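PDB 6TZ0: RNA-dependent RNA Polymerase from Bombyx mori cytoplasmic polyhedrosis virus, which catalyses RNA-templated RNA synthesis and is involved in both transcription and replication of the viral double-stranded RNA genome. Local coordinates for residues Ala34-Arg37 with Val38-His41; Ile529-Met532 with Leu533-Ser537; Asn1044-Tyr1047 with Asn1048-Phe1051. All blocks are in the same frame, centred on the assembly; numbering follows the deposited sequence.

In the fold
The three contacts are local and follow one another along the chain. Contact 1 lies at the junction of helices 20-35 and 37-44 and includes R37 of an ATP-binding site. Contact 2 lies on the short helix 530-535 in the polymerase domain. There the side chain of M532 is about 10 Å from that of D681, a magnesium-binding residue. Contact 3 is a loop turn in the C-terminal region, away from these sites. The centres of contacts 2 and 3 are about 17 Å apart, with nearest atoms about 7 Å apart. Contact 1 is remote: its centre is about 51 Å from that of contact 2, across the chain's centre, and about 40 Å from that of contact 3.

Contact 1 of 3, residues Ala34-Arg37 with Val38-His41; sequences ANDR and VARH
The backbone between A34 and H41 is a helix, a break at D36 and a new helix, in which H41 N donates to R37 O over 3.0 Å. The N-H...O angle of 162° is fairly straight, though the donor sits above the carbonyl plane. The chain is extended at D36, between the two helices.

R40 carries most of the side-chain contact. Its chain bends at chi3 (-67°) and folds back over the break. One face of the guanidinium is turned to D36 O and R37 CA, both offset toward its rim. D36 O is 3.3 Å from R40 NH1, but the angle is too poor for a hydrogen bond. The A34 carbonyl comes in at the edge of the group, with A34 O 3.5 Å from R40 NH1. The other end of the group, NH2, lies 3.4 Å from R37 CB. A hydrogen bond from NH1 to L33 O ties the group to the preceding helix.

D36 bends its carboxylate toward the second helix. CG lies between the backbone N and the carbonyl carbon (chi1 53°), and this puts OD1 3.3 Å from A39 CB. The R37 side chain takes the other course. It is extended from CG to NE and leads away from the turn. H41 also points its ring away, where it meets F181 edge-to-face.

R37 and R147 bind ATP in another structure of this protein, although no nucleotide is bound to this chain here. The R40 guanidinium lies close to that of R147, and A34 lies beside R791, another ATP-binding residue. The arrangement is a junction of two consecutive helices that probably borders the ATP site to which R37, R147 and R791 belong.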
ATOM      1  N   ALA A  34     -25.899  28.491 -10.926  1.00 56.62           N
ATOM      2  CA  ALA A  34     -25.995  27.130 -10.415  1.00 56.62           C
ATOM      3  C   ALA A  34     -27.236  26.385 -10.894  1.00 56.62           C
ATOM      4  O   ALA A  34     -27.223  25.152 -10.908  1.00 56.62           O
ATOM      5  CB  ALA A  34     -25.968  27.138  -8.886  1.00 56.62           C
ATOM      6  N   ASN A  35     -28.299  27.088 -11.289  1.00 60.95           N
ATOM      7  CA  ASN A  35     -29.563  26.401 -11.555  1.00 60.95           C
ATOM      8  C   ASN A  35     -29.629  25.795 -12.956  1.00 60.95           C
ATOM      9  O   ASN A  35     -29.766  24.577 -13.103  1.00 60.95           O
ATOM     10  CB  ASN A  35     -30.736  27.355 -11.330  1.00 60.95           C
ATOM     11  CG  ASN A  35     -30.988  27.625  -9.865  1.00 60.95           C
ATOM     12  OD1 ASN A  35     -30.928  26.717  -9.037  1.00 60.95           O
ATOM     13  ND2 ASN A  35     -31.267  28.877  -9.535  1.00 60.95           N
ATOM     14  N   ASP A  36     -29.556  26.621 -13.997  1.00 58.95           N
ATOM     15  CA  ASP A  36     -29.815  26.172 -15.358  1.00 58.95           C
ATOM     16  C   ASP A  36     -28.574  26.254 -16.237  1.00 58.95           C
ATOM     17  O   ASP A  36     -27.685  27.078 -16.015  1.00 58.95           O
ATOM     18  CB  ASP A  36     -30.952  26.977 -15.994  1.00 58.95           C
ATOM     19  CG  ASP A  36     -30.726  28.471 -15.916  1.00 58.95           C
ATOM     20  OD1 ASP A  36     -29.783  28.898 -15.223  1.00 58.95           O
ATOM     21  OD2 ASP A  36     -31.493  29.225 -16.554  1.00 58.95           O
ATOM     22  N   ARG A  37     -28.528  25.389 -17.250  1.00 55.67           N
ATOM     23  CA  ARG A  37     -27.395  25.324 -18.163  1.00 55.67           C
ATOM     24  C   ARG A  37     -27.520  26.284 -19.335  1.00 55.67           C
ATOM     25  O   ARG A  37     -26.532  26.503 -20.045  1.00 55.67           O
ATOM     26  CB  ARG A  37     -27.218  23.896 -18.688  1.00 55.67           C
ATOM     27  CG  ARG A  37     -28.329  23.428 -19.597  1.00 55.67           C
ATOM     28  CD  ARG A  37     -28.137  21.983 -20.011  1.00 55.67           C
ATOM     29  NE  ARG A  37     -29.142  21.571 -20.984  1.00 55.67           N
ATOM     30  CZ  ARG A  37     -30.334  21.079 -20.668  1.00 55.67           C
ATOM     31  NH1 ARG A  37     -30.677  20.924 -19.397  1.00 55.67           N
ATOM     32  NH2 ARG A  37     -31.183  20.736 -21.623  1.00 55.67           N
ATOM     33  N   VAL A  38     -28.701  26.861 -19.549  1.00 54.57           N
ATOM     34  CA  VAL A  38     -28.847  27.904 -20.556  1.00 54.57           C
ATOM     35  C   VAL A  38     -28.088  29.152 -20.132  1.00 54.57           C
ATOM     36  O   VAL A  38     -27.369  29.765 -20.931  1.00 54.57           O
ATOM     37  CB  VAL A  38     -30.339  28.194 -20.799  1.00 54.57           C
ATOM     38  CG1 VAL A  38     -30.507  29.317 -21.797  1.00 54.57           C
ATOM     39  CG2 VAL A  38     -31.038  26.946 -21.283  1.00 54.57           C
ATOM     40  N   ALA A  39     -28.201  29.521 -18.853  1.00 53.80           N
ATOM     41  CA  ALA A  39     -27.443  30.648 -18.329  1.00 53.80           C
ATOM     42  C   ALA A  39     -25.953  30.348 -18.269  1.00 53.80           C
ATOM     43  O   ALA A  39     -25.140  31.264 -18.400  1.00 53.80           O
ATOM     44  CB  ALA A  39     -27.957  31.040 -16.947  1.00 53.80           C
ATOM     45  N   ARG A  40     -25.571  29.080 -18.105  1.00 51.90           N
ATOM     46  CA  ARG A  40     -24.151  28.741 -18.105  1.00 51.90           C
ATOM     47  C   ARG A  40     -23.558  28.824 -19.505  1.00 51.90           C
ATOM     48  O   ARG A  40     -22.430  29.302 -19.675  1.00 51.90           O
ATOM     49  CB  ARG A  40     -23.935  27.356 -17.503  1.00 51.90           C
ATOM     50  CG  ARG A  40     -24.208  27.316 -16.019  1.00 51.90           C
ATOM     51  CD  ARG A  40     -23.644  26.076 -15.362  1.00 51.90           C
ATOM     52  NE  ARG A  40     -24.303  24.845 -15.771  1.00 51.90           N
ATOM     53  CZ  ARG A  40     -25.380  24.348 -15.176  1.00 51.90           C
ATOM     54  NH1 ARG A  40     -25.926  24.986 -14.156  1.00 51.90           N
ATOM     55  NH2 ARG A  40     -25.915  23.216 -15.603  1.00 51.90           N
ATOM     56  N   HIS A  41     -24.307  28.382 -20.520  1.00 51.12           N
ATOM     57  CA  HIS A  41     -23.867  28.575 -21.896  1.00 51.12           C
ATOM     58  C   HIS A  41     -23.859  30.049 -22.276  1.00 51.12           C
ATOM     59  O   HIS A  41     -23.014  30.473 -23.068  1.00 51.12           O
ATOM     60  CB  HIS A  41     -24.758  27.786 -22.857  1.00 51.12           C
ATOM     61  CG  HIS A  41     -24.249  27.756 -24.264  1.00 51.12           C
ATOM     62  ND1 HIS A  41     -24.501  28.765 -25.168  1.00 51.12           N
ATOM     63  CD2 HIS A  41     -23.502  26.841 -24.922  1.00 51.12           C
ATOM     64  CE1 HIS A  41     -23.921  28.477 -26.318  1.00 51.12           C
ATOM     65  NE2 HIS A  41     -23.313  27.312 -26.198  1.00 51.12           N
TER

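Contact 2 of 3, residues Ile529-Met532 with Leu533-Ser537; sequences IGEM and LYWTS
The W535 indole has E531 O at its edge, near the ring plane, with W535 CD1 3.2 Å from that oxygen. One face of the indole receives Y534 CD2, offset toward the rim. The E531 side chain runs beside the ring and points the same way. Its carboxylate plane is turned 50° from the indole. E531 OE1 and W535 NE1 stay 4.0 Å apart. A bend at chi2 (-62°) brings the carboxylate alongside.

I529 and L533 meet through their branches, CD1 to CD1 at 3.8 Å. L533 CD1 also comes to 3.3 Å from I529 O, the carbonyl that accepts L533 N at 2.9 Å. The next two bonds, Y534 N to G530 O and W535 N to E531 O, continue the helical pattern. T536 N to M532 O is weak. S537 OG turns back to L533 O at 3.2 Å, close to the carbonyl axis, and also bonds to W272 N.

I529 holds the N-cap position of this short helix. M532, L533 and T536 rest on V727, and M532 and W535 reach strand 682-687, which follows the magnesium-binding aspartates D680 and D681. This short helix, leading into strand 541-548 with D547, packs against the catalytic palm of an RNA polymerase.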
ATOM      1  N   ILE A 529      10.563  19.667   7.522  1.00 35.36           N
ATOM      2  CA  ILE A 529      11.644  20.147   6.677  1.00 35.36           C
ATOM      3  C   ILE A 529      12.752  20.794   7.502  1.00 35.36           C
ATOM      4  O   ILE A 529      13.581  21.512   6.954  1.00 35.36           O
ATOM      5  CB  ILE A 529      11.113  21.112   5.608  1.00 35.36           C
ATOM      6  CG1 ILE A 529      10.398  22.288   6.266  1.00 35.36           C
ATOM      7  CG2 ILE A 529      10.169  20.404   4.690  1.00 35.36           C
ATOM      8  CD1 ILE A 529       9.948  23.347   5.302  1.00 35.36           C
ATOM      9  N   GLY A 530      12.777  20.544   8.811  1.00 35.46           N
ATOM     10  CA  GLY A 530      13.707  21.243   9.681  1.00 35.46           C
ATOM     11  C   GLY A 530      15.153  20.840   9.492  1.00 35.46           C
ATOM     12  O   GLY A 530      16.052  21.677   9.610  1.00 35.46           O
ATOM     13  N   GLU A 531      15.401  19.568   9.184  1.00 36.79           N
ATOM     14  CA  GLU A 531      16.772  19.132   8.956  1.00 36.79           C
ATOM     15  C   GLU A 531      17.307  19.658   7.634  1.00 36.79           C
ATOM     16  O   GLU A 531      18.492  19.985   7.531  1.00 36.79           O
ATOM     17  CB  GLU A 531      16.868  17.609   9.008  1.00 36.79           C
ATOM     18  CG  GLU A 531      16.492  17.024  10.359  1.00 36.79           C
ATOM     19  CD  GLU A 531      17.406  17.473  11.493  1.00 36.79           C
ATOM     20  OE1 GLU A 531      18.613  17.698  11.257  1.00 36.79           O
ATOM     21  OE2 GLU A 531      16.910  17.599  12.633  1.00 36.79           O
ATOM     22  N   MET A 532      16.452  19.765   6.618  1.00 33.11           N
ATOM     23  CA  MET A 532      16.887  20.356   5.358  1.00 33.11           C
ATOM     24  C   MET A 532      17.111  21.853   5.502  1.00 33.11           C
ATOM     25  O   MET A 532      18.057  22.406   4.931  1.00 33.11           O
ATOM     26  CB  MET A 532      15.862  20.080   4.265  1.00 33.11           C
ATOM     27  CG  MET A 532      15.767  18.638   3.874  1.00 33.11           C
ATOM     28  SD  MET A 532      14.620  18.347   2.516  1.00 33.11           S
ATOM     29  CE  MET A 532      13.065  18.481   3.370  1.00 33.11           C
ATOM     30  N   LEU A 533      16.239  22.519   6.256  1.00 31.32           N
ATOM     31  CA  LEU A 533      16.415  23.930   6.578  1.00 31.32           C
ATOM     32  C   LEU A 533      17.693  24.184   7.366  1.00 31.32           C
ATOM     33  O   LEU A 533      18.341  25.215   7.169  1.00 31.32           O
ATOM     34  CB  LEU A 533      15.187  24.418   7.341  1.00 31.32           C
ATOM     35  CG  LEU A 533      14.042  25.130   6.620  1.00 31.32           C
ATOM     36  CD1 LEU A 533      13.556  24.428   5.398  1.00 31.32           C
ATOM     37  CD2 LEU A 533      12.907  25.145   7.612  1.00 31.32           C
ATOM     38  N   TYR A 534      18.092  23.248   8.228  1.00 31.31           N
ATOM     39  CA  TYR A 534      19.369  23.391   8.921  1.00 31.31           C
ATOM     40  C   TYR A 534      20.545  23.130   7.988  1.00 31.31           C
ATOM     41  O   TYR A 534      21.463  23.949   7.894  1.00 31.31           O
ATOM     42  CB  TYR A 534      19.431  22.460  10.128  1.00 31.31           C
ATOM     43  CG  TYR A 534      20.761  22.527  10.832  1.00 31.31           C
ATOM     44  CD1 TYR A 534      21.122  23.651  11.554  1.00 31.31           C
ATOM     45  CD2 TYR A 534      21.660  21.472  10.768  1.00 31.31           C
ATOM     46  CE1 TYR A 534      22.328  23.730  12.187  1.00 31.31           C
ATOM     47  CE2 TYR A 534      22.878  21.544  11.400  1.00 31.31           C
ATOM     48  CZ  TYR A 534      23.204  22.676  12.110  1.00 31.31           C
ATOM     49  OH  TYR A 534      24.411  22.759  12.754  1.00 31.31           O
ATOM     50  N   TRP A 535      20.540  22.000   7.286  1.00 29.61           N
ATOM     51  CA  TRP A 535      21.701  21.628   6.490  1.00 29.61           C
ATOM     52  C   TRP A 535      21.826  22.395   5.186  1.00 29.61           C
ATOM     53  O   TRP A 535      22.821  22.211   4.482  1.00 29.61           O
ATOM     54  CB  TRP A 535      21.701  20.134   6.172  1.00 29.61           C
ATOM     55  CG  TRP A 535      22.077  19.277   7.318  1.00 29.61           C
ATOM     56  CD1 TRP A 535      21.251  18.513   8.074  1.00 29.61           C
ATOM     57  CD2 TRP A 535      23.386  19.118   7.863  1.00 29.61           C
ATOM     58  NE1 TRP A 535      21.965  17.869   9.051  1.00 29.61           N
ATOM     59  CE2 TRP A 535      23.281  18.229   8.944  1.00 29.61           C
ATOM     60  CE3 TRP A 535      24.639  19.643   7.542  1.00 29.61           C
ATOM     61  CZ2 TRP A 535      24.379  17.849   9.704  1.00 29.61           C
ATOM     62  CZ3 TRP A 535      25.724  19.264   8.294  1.00 29.61           C
ATOM     63  CH2 TRP A 535      25.589  18.377   9.362  1.00 29.61           C
ATOM     64  N   THR A 536      20.865  23.232   4.829  1.00 30.33           N
ATOM     65  CA  THR A 536      21.039  24.050   3.644  1.00 30.33           C
ATOM     66  C   THR A 536      21.499  25.459   4.006  1.00 30.33           C
ATOM     67  O   THR A 536      21.939  26.207   3.129  1.00 30.33           O
ATOM     68  CB  THR A 536      19.736  24.074   2.836  1.00 30.33           C
ATOM     69  OG1 THR A 536      19.126  22.784   2.906  1.00 30.33           O
ATOM     70  CG2 THR A 536      20.046  24.264   1.378  1.00 30.33           C
ATOM     71  N   SER A 537      21.457  25.810   5.291  1.00 29.89           N
ATOM     72  CA  SER A 537      22.080  27.018   5.818  1.00 29.89           C
ATOM     73  C   SER A 537      23.563  26.841   6.104  1.00 29.89           C
ATOM     74  O   SER A 537      24.193  27.771   6.613  1.00 29.89           O
ATOM     75  CB  SER A 537      21.381  27.458   7.104  1.00 29.89           C
ATOM     76  OG  SER A 537      20.048  27.858   6.863  1.00 29.89           O
TER

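Contact 3 of 3, residues Asn1044-Tyr1047 with Asn1048-Phe1051; sequences NLAY and NMSF
M1049 meets both L1045 and A1046 with its side chain. It is straight through chi2 (180°) and bends at chi3 (69°). The bend carries the methyl end to L1045, where M1049 SD and L1045 CD1 are 3.7 Å apart and the two chains cross at a slant. Further back, M1049 CG lies 3.9 Å from A1046 CB.

N1048 also reaches A1046 CB. Its CG sits between the backbone N and the carbonyl carbon (chi1 60°), and OD1 comes to 3.3 Å from A1046 CB. N1044 CB packs against the backbone oxygen M1049 O, 3.2 Å away.

The backbone is a type I beta-turn with Y1047 and N1048 at its corners. It is closed by a weak bond from M1049 N to A1046 O, 3.3 Å long. S1053 OG bonds to the carbonyl oxygens of N1048 and S1050.

The turn lies in the loop between strand 1029-1030 and helix 1054-1062. Y1047 projects onto helix 325-339, touching N330 and A333, and its OH bonds to A329 O. F1051 meets W1056 of helix 1054-1062 edge-to-face.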
ATOM      1  N   ASN A1044      12.389  35.407   0.729  1.00 32.83           N
ATOM      2  CA  ASN A1044      11.291  34.855   1.518  1.00 32.83           C
ATOM      3  C   ASN A1044      11.262  33.332   1.535  1.00 32.83           C
ATOM      4  O   ASN A1044      11.563  32.677   0.540  1.00 32.83           O
ATOM      5  CB  ASN A1044       9.957  35.381   0.991  1.00 32.83           C
ATOM      6  CG  ASN A1044       9.748  35.122  -0.486  1.00 32.83           C
ATOM      7  OD1 ASN A1044      10.636  34.664  -1.183  1.00 32.83           O
ATOM      8  ND2 ASN A1044       8.537  35.368  -0.957  1.00 32.83           N
ATOM      9  N   LEU A1045      10.929  32.772   2.689  1.00 31.62           N
ATOM     10  CA  LEU A1045      10.994  31.336   2.889  1.00 31.62           C
ATOM     11  C   LEU A1045       9.681  30.626   2.586  1.00 31.62           C
ATOM     12  O   LEU A1045       9.532  29.451   2.932  1.00 31.62           O
ATOM     13  CB  LEU A1045      11.496  31.044   4.304  1.00 31.62           C
ATOM     14  CG  LEU A1045      10.930  31.759   5.527  1.00 31.62           C
ATOM     15  CD1 LEU A1045       9.742  31.058   6.090  1.00 31.62           C
ATOM     16  CD2 LEU A1045      12.006  31.860   6.577  1.00 31.62           C
ATOM     17  N   ALA A1046       8.746  31.310   1.930  1.00 31.12           N
ATOM     18  CA  ALA A1046       7.578  30.703   1.308  1.00 31.12           C
ATOM     19  C   ALA A1046       7.107  31.646   0.215  1.00 31.12           C
ATOM     20  O   ALA A1046       7.480  32.821   0.190  1.00 31.12           O
ATOM     21  CB  ALA A1046       6.459  30.431   2.313  1.00 31.12           C
ATOM     22  N   TYR A1047       6.284  31.128  -0.703  1.00 28.74           N
ATOM     23  CA  TYR A1047       5.792  31.981  -1.781  1.00 28.74           C
ATOM     24  C   TYR A1047       4.792  33.019  -1.296  1.00 28.74           C
ATOM     25  O   TYR A1047       4.615  34.039  -1.967  1.00 28.74           O
ATOM     26  CB  TYR A1047       5.163  31.166  -2.912  1.00 28.74           C
ATOM     27  CG  TYR A1047       6.140  30.440  -3.797  1.00 28.74           C
ATOM     28  CD1 TYR A1047       6.956  31.140  -4.664  1.00 28.74           C
ATOM     29  CD2 TYR A1047       6.202  29.057  -3.810  1.00 28.74           C
ATOM     30  CE1 TYR A1047       7.842  30.491  -5.479  1.00 28.74           C
ATOM     31  CE2 TYR A1047       7.085  28.398  -4.625  1.00 28.74           C
ATOM     32  CZ  TYR A1047       7.901  29.120  -5.458  1.00 28.74           C
ATOM     33  OH  TYR A1047       8.782  28.470  -6.285  1.00 28.74           O
ATOM     34  N   ASN A1048       4.152  32.806  -0.150  1.00 32.27           N
ATOM     35  CA  ASN A1048       3.247  33.803   0.404  1.00 32.27           C
ATOM     36  C   ASN A1048       3.884  34.696   1.462  1.00 32.27           C
ATOM     37  O   ASN A1048       3.208  35.589   1.979  1.00 32.27           O
ATOM     38  CB  ASN A1048       1.999  33.148   1.004  1.00 32.27           C
ATOM     39  CG  ASN A1048       2.310  32.182   2.130  1.00 32.27           C
ATOM     40  OD1 ASN A1048       3.457  31.837   2.384  1.00 32.27           O
ATOM     41  ND2 ASN A1048       1.279  31.797   2.860  1.00 32.27           N
ATOM     42  N   MET A1049       5.143  34.474   1.817  1.00 31.70           N
ATOM     43  CA  MET A1049       5.767  35.179   2.929  1.00 31.70           C
ATOM     44  C   MET A1049       6.769  36.226   2.463  1.00 31.70           C
ATOM     45  O   MET A1049       7.783  36.456   3.118  1.00 31.70           O
ATOM     46  CB  MET A1049       6.431  34.198   3.890  1.00 31.70           C
ATOM     47  CG  MET A1049       5.442  33.388   4.696  1.00 31.70           C
ATOM     48  SD  MET A1049       6.233  32.233   5.810  1.00 31.70           S
ATOM     49  CE  MET A1049       6.940  33.383   6.971  1.00 31.70           C
ATOM     50  N   SER A1050       6.478  36.896   1.351  1.00 31.50           N
ATOM     51  CA  SER A1050       7.352  37.945   0.851  1.00 31.50           C
ATOM     52  C   SER A1050       7.280  39.174   1.742  1.00 31.50           C
ATOM     53  O   SER A1050       6.367  39.326   2.554  1.00 31.50           O
ATOM     54  CB  SER A1050       6.994  38.317  -0.587  1.00 31.50           C
ATOM     55  OG  SER A1050       5.724  38.931  -0.654  1.00 31.50           O
ATOM     56  N   PHE A1051       8.262  40.054   1.576  1.00 32.38           N
ATOM     57  CA  PHE A1051       8.400  41.228   2.427  1.00 32.38           C
ATOM     58  C   PHE A1051       7.224  42.177   2.239  1.00 32.38           C
ATOM     59  O   PHE A1051       7.034  42.742   1.158  1.00 32.38           O
ATOM     60  CB  PHE A1051       9.713  41.936   2.130  1.00 32.38           C
ATOM     61  CG  PHE A1051       9.890  43.197   2.897  1.00 32.38           C
ATOM     62  CD1 PHE A1051      10.115  43.161   4.258  1.00 32.38           C
ATOM     63  CD2 PHE A1051       9.827  44.423   2.260  1.00 32.38           C
ATOM     64  CE1 PHE A1051      10.274  44.323   4.972  1.00 32.38           C
ATOM     65  CE2 PHE A1051       9.988  45.588   2.968  1.00 32.38           C
ATOM     66  CZ  PHE A1051      10.212  45.538   4.324  1.00 32.38           C
TER